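Local coordinates for stomatin operon partner protein (Pyrococcus horikoshii OT3, PDB 3WWV) that is a membrane-bound serine protease that cleaves preferentially near hydrophobic or aromatic residues and degrades a stomatin homolog in vitro, represented here by its C-terminal OB-fold domain, at residues Trp34-Glu48 with Val53-Glu65. Numbering follows the deposited sequence.
Sequences WKARSKFNGKIEKGE and VDMDGLTLIVVRE
Leu60 lies over one face of the Trp34 indole, its CD1 3.4 Å above the ring plane and offset toward the rim, while the Leu58 carbonyl O meets the ring edge in plane, 3.2 Å from Trp34 CE3. Met10 of helix 7-10 also packs on both Trp34 and Leu60. The Arg37 guanidinium has Ile61 CG1 over one face and Asp56 OD2 at its edge; an extended start (chi1 -175°) and a bend at chi3 carry it there. NH2 makes the strong bond, 2.7 Å to Asp56 OD2 on that oxygen's anti side and out of the carboxylate plane, and NH1 adds a weak one. The Arg64 guanidinium carries Ile44 CG2 on one face; at its edge NH2 reaches Glu45 OE1 at 2.8 Å and Glu48 OE2 at 2.6 Å. Glu45 OE1 is met nearly along its C-O axis, Glu48 OE2 from above its carboxylate plane (70° out). Strands 34-38 and 59-64 of this OB-fold domain run parallel, joined by four backbone bonds from Leu60 N to Lys35 O through Lys39 N to Val62 O. A water links Arg64 N to Asn41 OD1, the latter weakly. A leucine in place of Arg64 would probably leave two neighbouring carboxylates without their shared cation, turning them apart. Arg64 NH2 spends both N-H bonds on two anions, which probably favours the arginine's charged form.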
loop_
_atom_site.group_PDB
_atom_site.type_symbol
_atom_site.label_atom_id
_atom_site.label_comp_id
_atom_site.label_asym_id
_atom_site.label_seq_id
_atom_site.Cartn_x
_atom_site.Cartn_y
_atom_site.Cartn_z
ATOM N N TRP A 34 -8.582 -1.157 14.360
ATOM C CA TRP A 34 -9.329 -1.257 13.110
ATOM C C TRP A 34 -9.610 -2.702 12.698
ATOM O O TRP A 34 -8.792 -3.594 12.927
ATOM C CB TRP A 34 -8.545 -0.595 11.983
ATOM C CG TRP A 34 -8.593 0.877 11.980
ATOM C CD1 TRP A 34 -7.820 1.725 12.710
ATOM C CD2 TRP A 34 -9.444 1.699 11.171
ATOM N NE1 TRP A 34 -8.143 3.025 12.417
ATOM C CE2 TRP A 34 -9.140 3.037 11.478
ATOM C CE3 TRP A 34 -10.443 1.429 10.224
ATOM C CZ2 TRP A 34 -9.801 4.114 10.870
ATOM C CZ3 TRP A 34 -11.094 2.495 9.615
ATOM C CH2 TRP A 34 -10.772 3.820 9.940
ATOM N N LYS A 35 -10.769 -2.915 12.071
ATOM C CA LYS A 35 -11.034 -4.147 11.353
ATOM C C LYS A 35 -10.109 -4.146 10.147
ATOM O O LYS A 35 -9.877 -3.099 9.540
ATOM C CB LYS A 35 -12.483 -4.209 10.884
ATOM C CG LYS A 35 -13.501 -4.520 11.966
ATOM C CD LYS A 35 -14.911 -4.543 11.387
ATOM C CE LYS A 35 -15.857 -5.337 12.278
ATOM N NZ LYS A 35 -16.832 -6.147 11.484
ATOM N N ALA A 36 -9.572 -5.314 9.810
ATOM C CA ALA A 36 -8.634 -5.426 8.700
ATOM C C ALA A 36 -8.763 -6.767 7.997
ATOM O O ALA A 36 -9.251 -7.743 8.580
ATOM C CB ALA A 36 -7.201 -5.196 9.171
ATOM N N ARG A 37 -8.321 -6.792 6.742
ATOM C CA ARG A 37 -8.416 -7.968 5.880
ATOM C C ARG A 37 -7.140 -8.024 5.040
ATOM O O ARG A 37 -6.768 -7.030 4.431
ATOM C CB ARG A 37 -9.660 -7.835 4.986
ATOM C CG ARG A 37 -9.978 -9.032 4.109
ATOM C CD ARG A 37 -11.396 -8.964 3.545
ATOM N NE ARG A 37 -11.543 -8.034 2.416
ATOM C CZ ARG A 37 -12.427 -7.029 2.347
ATOM N NH1 ARG A 37 -13.280 -6.778 3.338
ATOM N NH2 ARG A 37 -12.463 -6.266 1.265
ATOM N N SER A 38 -6.451 -9.160 5.026
ATOM C CA SER A 38 -5.260 -9.277 4.192
ATOM C C SER A 38 -5.674 -9.407 2.737
ATOM O O SER A 38 -6.621 -10.127 2.429
ATOM C CB SER A 38 -4.394 -10.456 4.606
ATOM O OG SER A 38 -5.103 -11.665 4.471
ATOM N N LYS A 39 -4.971 -8.702 1.852
ATOM C CA LYS A 39 -5.346 -8.677 0.437
ATOM C C LYS A 39 -5.188 -10.019 -0.282
ATOM O O LYS A 39 -6.069 -10.406 -1.040
ATOM C CB LYS A 39 -4.597 -7.594 -0.327
ATOM C CG LYS A 39 -5.220 -7.320 -1.691
ATOM C CD LYS A 39 -4.524 -6.197 -2.425
ATOM C CE LYS A 39 -4.971 -6.182 -3.873
ATOM N NZ LYS A 39 -6.309 -5.560 -4.045
ATOM N N PHE A 40 -4.080 -10.721 -0.052
ATOM C CA PHE A 40 -3.832 -11.981 -0.766
ATOM C C PHE A 40 -3.706 -13.148 0.182
ATOM O O PHE A 40 -4.327 -14.194 -0.036
ATOM C CB PHE A 40 -2.529 -11.943 -1.562
ATOM C CG PHE A 40 -2.339 -10.714 -2.370
ATOM C CD1 PHE A 40 -2.937 -10.592 -3.617
ATOM C CD2 PHE A 40 -1.524 -9.690 -1.902
ATOM C CE1 PHE A 40 -2.742 -9.456 -4.377
ATOM C CE2 PHE A 40 -1.319 -8.557 -2.658
ATOM C CZ PHE A 40 -1.934 -8.438 -3.891
ATOM N N ASN A 41 -2.855 -12.956 1.200
ATOM C CA ASN A 41 -2.491 -13.988 2.173
ATOM C C ASN A 41 -3.697 -14.598 2.858
ATOM O O ASN A 41 -4.653 -13.901 3.179
ATOM C CB ASN A 41 -1.536 -13.426 3.236
ATOM C CG ASN A 41 -0.091 -13.328 2.757
ATOM O OD1 ASN A 41 0.781 -12.852 3.493
ATOM N ND2 ASN A 41 0.174 -13.776 1.527
ATOM N N GLY A 42 -3.647 -15.905 3.075
ATOM C CA GLY A 42 -4.701 -16.596 3.804
ATOM C C GLY A 42 -4.673 -16.286 5.294
ATOM O O GLY A 42 -5.713 -16.392 5.957
ATOM N N LYS A 43 -3.497 -15.892 5.809
ATOM C CA LYS A 43 -3.272 -15.733 7.255
ATOM C C LYS A 43 -2.059 -14.856 7.612
ATOM O O LYS A 43 -0.923 -15.181 7.258
ATOM C CB LYS A 43 -3.132 -17.108 7.926
ATOM C CG LYS A 43 -2.866 -17.064 9.427
ATOM C CD LYS A 43 -2.378 -18.408 9.944
ATOM C CE LYS A 43 -3.536 -19.376 10.112
ATOM N NZ LYS A 43 -3.069 -20.785 10.197
ATOM N N ILE A 44 -2.310 -13.756 8.321
ATOM C CA ILE A 44 -1.246 -12.925 8.890
ATOM C C ILE A 44 -1.359 -12.917 10.422
ATOM O O ILE A 44 -2.399 -12.579 10.972
ATOM C CB ILE A 44 -1.249 -11.490 8.312
ATOM C CG1 ILE A 44 -1.187 -11.527 6.775
ATOM C CG2 ILE A 44 -0.089 -10.680 8.882
ATOM C CD1 ILE A 44 -1.232 -10.160 6.119
ATOM N N GLU A 45 -0.271 -13.288 11.091
ATOM C CA GLU A 45 -0.280 -13.621 12.524
ATOM C C GLU A 45 -0.262 -12.407 13.449
ATOM O O GLU A 45 0.151 -11.318 13.056
ATOM C CB GLU A 45 0.908 -14.534 12.871
ATOM C CG GLU A 45 0.923 -15.897 12.175
ATOM C CD GLU A 45 1.479 -15.873 10.742
ATOM O OE1 GLU A 45 1.815 -14.786 10.214
ATOM O OE2 GLU A 45 1.582 -16.960 10.135
ATOM N N LYS A 46 -0.701 -12.622 14.687
ATOM C CA LYS A 46 -0.664 -11.612 15.737
ATOM C C LYS A 46 0.763 -11.089 15.954
ATOM O O LYS A 46 1.725 -11.864 15.994
ATOM C CB LYS A 46 -1.239 -12.210 17.023
ATOM C CG LYS A 46 -1.231 -11.311 18.250
ATOM C CD LYS A 46 -1.746 -12.089 19.455
ATOM C CE LYS A 46 -1.465 -11.362 20.767
ATOM N NZ LYS A 46 -2.489 -10.324 21.075
ATOM N N GLY A 47 0.899 -9.773 16.075
ATOM C CA GLY A 47 2.206 -9.157 16.241
ATOM C C GLY A 47 2.915 -8.789 14.947
ATOM O O GLY A 47 3.834 -7.983 14.971
ATOM N N GLU A 48 2.501 -9.373 13.823
ATOM C CA GLU A 48 3.106 -9.045 12.516
ATOM C C GLU A 48 2.829 -7.593 12.110
ATOM O O GLU A 48 1.779 -7.037 12.417
ATOM C CB GLU A 48 2.625 -10.002 11.408
ATOM C CG GLU A 48 2.943 -11.476 11.640
ATOM C CD GLU A 48 4.332 -11.894 11.173
ATOM O OE1 GLU A 48 5.006 -12.670 11.905
ATOM O OE2 GLU A 48 4.746 -11.465 10.066
ATOM N N VAL A 53 -3.052 -0.798 2.268
ATOM C CA VAL A 53 -2.999 -0.592 0.810
ATOM C C VAL A 53 -4.313 -0.105 0.198
ATOM O O VAL A 53 -4.320 0.447 -0.914
ATOM C CB VAL A 53 -2.482 -1.840 0.040
ATOM C CG1 VAL A 53 -1.054 -2.177 0.462
ATOM C CG2 VAL A 53 -3.399 -3.045 0.232
ATOM N N ASP A 54 -5.416 -0.309 0.917
ATOM C CA ASP A 54 -6.749 0.104 0.458
ATOM C C ASP A 54 -7.715 0.111 1.629
ATOM O O ASP A 54 -7.344 -0.237 2.746
ATOM C CB ASP A 54 -7.265 -0.852 -0.625
ATOM C CG ASP A 54 -8.323 -0.227 -1.517
ATOM O OD1 ASP A 54 -8.658 0.973 -1.370
ATOM O OD2 ASP A 54 -8.830 -0.957 -2.386
ATOM N N MET A 55 -8.956 0.504 1.364
ATOM C CA MET A 55 -10.001 0.511 2.377
ATOM C C MET A 55 -11.336 0.101 1.774
ATOM O O MET A 55 -11.686 0.521 0.677
ATOM C CB MET A 55 -10.124 1.890 3.011
ATOM C CG MET A 55 -10.335 1.841 4.508
ATOM S SD MET A 55 -10.640 3.460 5.223
ATOM C CE MET A 55 -9.235 4.342 4.594
ATOM N N ASP A 56 -12.064 -0.725 2.517
ATOM C CA ASP A 56 -13.368 -1.239 2.134
ATOM C C ASP A 56 -14.338 -0.869 3.249
ATOM O O ASP A 56 -14.414 -1.559 4.272
ATOM C CB ASP A 56 -13.291 -2.763 2.008
ATOM C CG ASP A 56 -14.480 -3.359 1.274
ATOM O OD1 ASP A 56 -15.280 -2.606 0.668
ATOM O OD2 ASP A 56 -14.596 -4.599 1.289
ATOM N N GLY A 57 -15.081 0.216 3.061
ATOM C CA GLY A 57 -15.897 0.756 4.140
ATOM C C GLY A 57 -14.980 1.132 5.287
ATOM O O GLY A 57 -14.053 1.908 5.103
ATOM N N LEU A 58 -15.218 0.549 6.454
ATOM C CA LEU A 58 -14.374 0.751 7.624
ATOM C C LEU A 58 -13.351 -0.380 7.836
ATOM O O LEU A 58 -12.707 -0.455 8.892
ATOM C CB LEU A 58 -15.247 0.922 8.877
ATOM C CG LEU A 58 -16.200 2.122 8.914
ATOM C CD1 LEU A 58 -17.151 2.006 10.096
ATOM C CD2 LEU A 58 -15.438 3.448 8.944
ATOM N N THR A 59 -13.200 -1.256 6.844
ATOM C CA THR A 59 -12.243 -2.360 6.931
ATOM C C THR A 59 -10.966 -2.013 6.152
ATOM O O THR A 59 -11.023 -1.723 4.955
ATOM C CB THR A 59 -12.854 -3.685 6.407
ATOM O OG1 THR A 59 -14.045 -3.990 7.143
ATOM C CG2 THR A 59 -11.880 -4.853 6.550
ATOM N N LEU A 60 -9.824 -2.039 6.833
ATOM C CA LEU A 60 -8.527 -1.787 6.181
ATOM C C LEU A 60 -8.030 -3.023 5.438
ATOM O O LEU A 60 -8.077 -4.131 5.967
ATOM C CB LEU A 60 -7.479 -1.345 7.206
ATOM C CG LEU A 60 -7.837 -0.147 8.071
ATOM C CD1 LEU A 60 -6.705 0.165 9.038
ATOM C CD2 LEU A 60 -8.154 1.063 7.210
ATOM N N ILE A 61 -7.568 -2.826 4.205
ATOM C CA ILE A 61 -6.981 -3.906 3.407
ATOM C C ILE A 61 -5.478 -3.748 3.474
ATOM O O ILE A 61 -4.944 -2.660 3.259
ATOM C CB ILE A 61 -7.528 -3.911 1.970
ATOM C CG1 ILE A 61 -9.032 -4.207 2.021
ATOM C CG2 ILE A 61 -6.832 -4.959 1.098
ATOM C CD1 ILE A 61 -9.802 -3.578 0.889
ATOM N N VAL A 62 -4.800 -4.835 3.824
ATOM C CA VAL A 62 -3.401 -4.784 4.220
ATOM C C VAL A 62 -2.651 -5.922 3.552
ATOM O O VAL A 62 -3.254 -6.946 3.200
ATOM C CB VAL A 62 -3.234 -4.893 5.757
ATOM C CG1 VAL A 62 -3.995 -3.791 6.487
ATOM C CG2 VAL A 62 -3.684 -6.248 6.274
ATOM N N VAL A 63 -1.352 -5.720 3.351
ATOM C CA VAL A 63 -0.404 -6.796 3.041
ATOM C C VAL A 63 0.595 -6.825 4.195
ATOM O O VAL A 63 0.737 -5.820 4.902
ATOM C CB VAL A 63 0.343 -6.582 1.688
ATOM C CG1 VAL A 63 -0.637 -6.617 0.516
ATOM C CG2 VAL A 63 1.140 -5.280 1.676
ATOM N N ARG A 64 1.284 -7.944 4.415
ATOM C CA ARG A 64 2.361 -7.903 5.406
ATOM C C ARG A 64 3.496 -7.045 4.898
ATOM O O ARG A 64 3.768 -6.998 3.699
ATOM C CB ARG A 64 2.875 -9.274 5.870
ATOM C CG ARG A 64 2.855 -10.407 4.867
ATOM C CD ARG A 64 3.779 -11.539 5.320
ATOM N NE ARG A 64 3.744 -11.789 6.754
ATOM C CZ ARG A 64 3.019 -12.740 7.338
ATOM N NH1 ARG A 64 2.260 -13.553 6.625
ATOM N NH2 ARG A 64 3.055 -12.874 8.649
ATOM N N GLU A 65 4.130 -6.343 5.824
ATOM C CA GLU A 65 5.214 -5.445 5.492
ATOM C C GLU A 65 6.344 -6.233 4.796
ATOM O O GLU A 65 6.683 -7.343 5.211
ATOM C CB GLU A 65 5.681 -4.741 6.772
ATOM C CG GLU A 65 6.872 -3.802 6.626
ATOM C CD GLU A 65 6.583 -2.562 5.795
ATOM O OE1 GLU A 65 5.553 -2.513 5.086
ATOM O OE2 GLU A 65 7.409 -1.628 5.844
HETATM O O HOH W 1 0.517 -10.018 2.524
#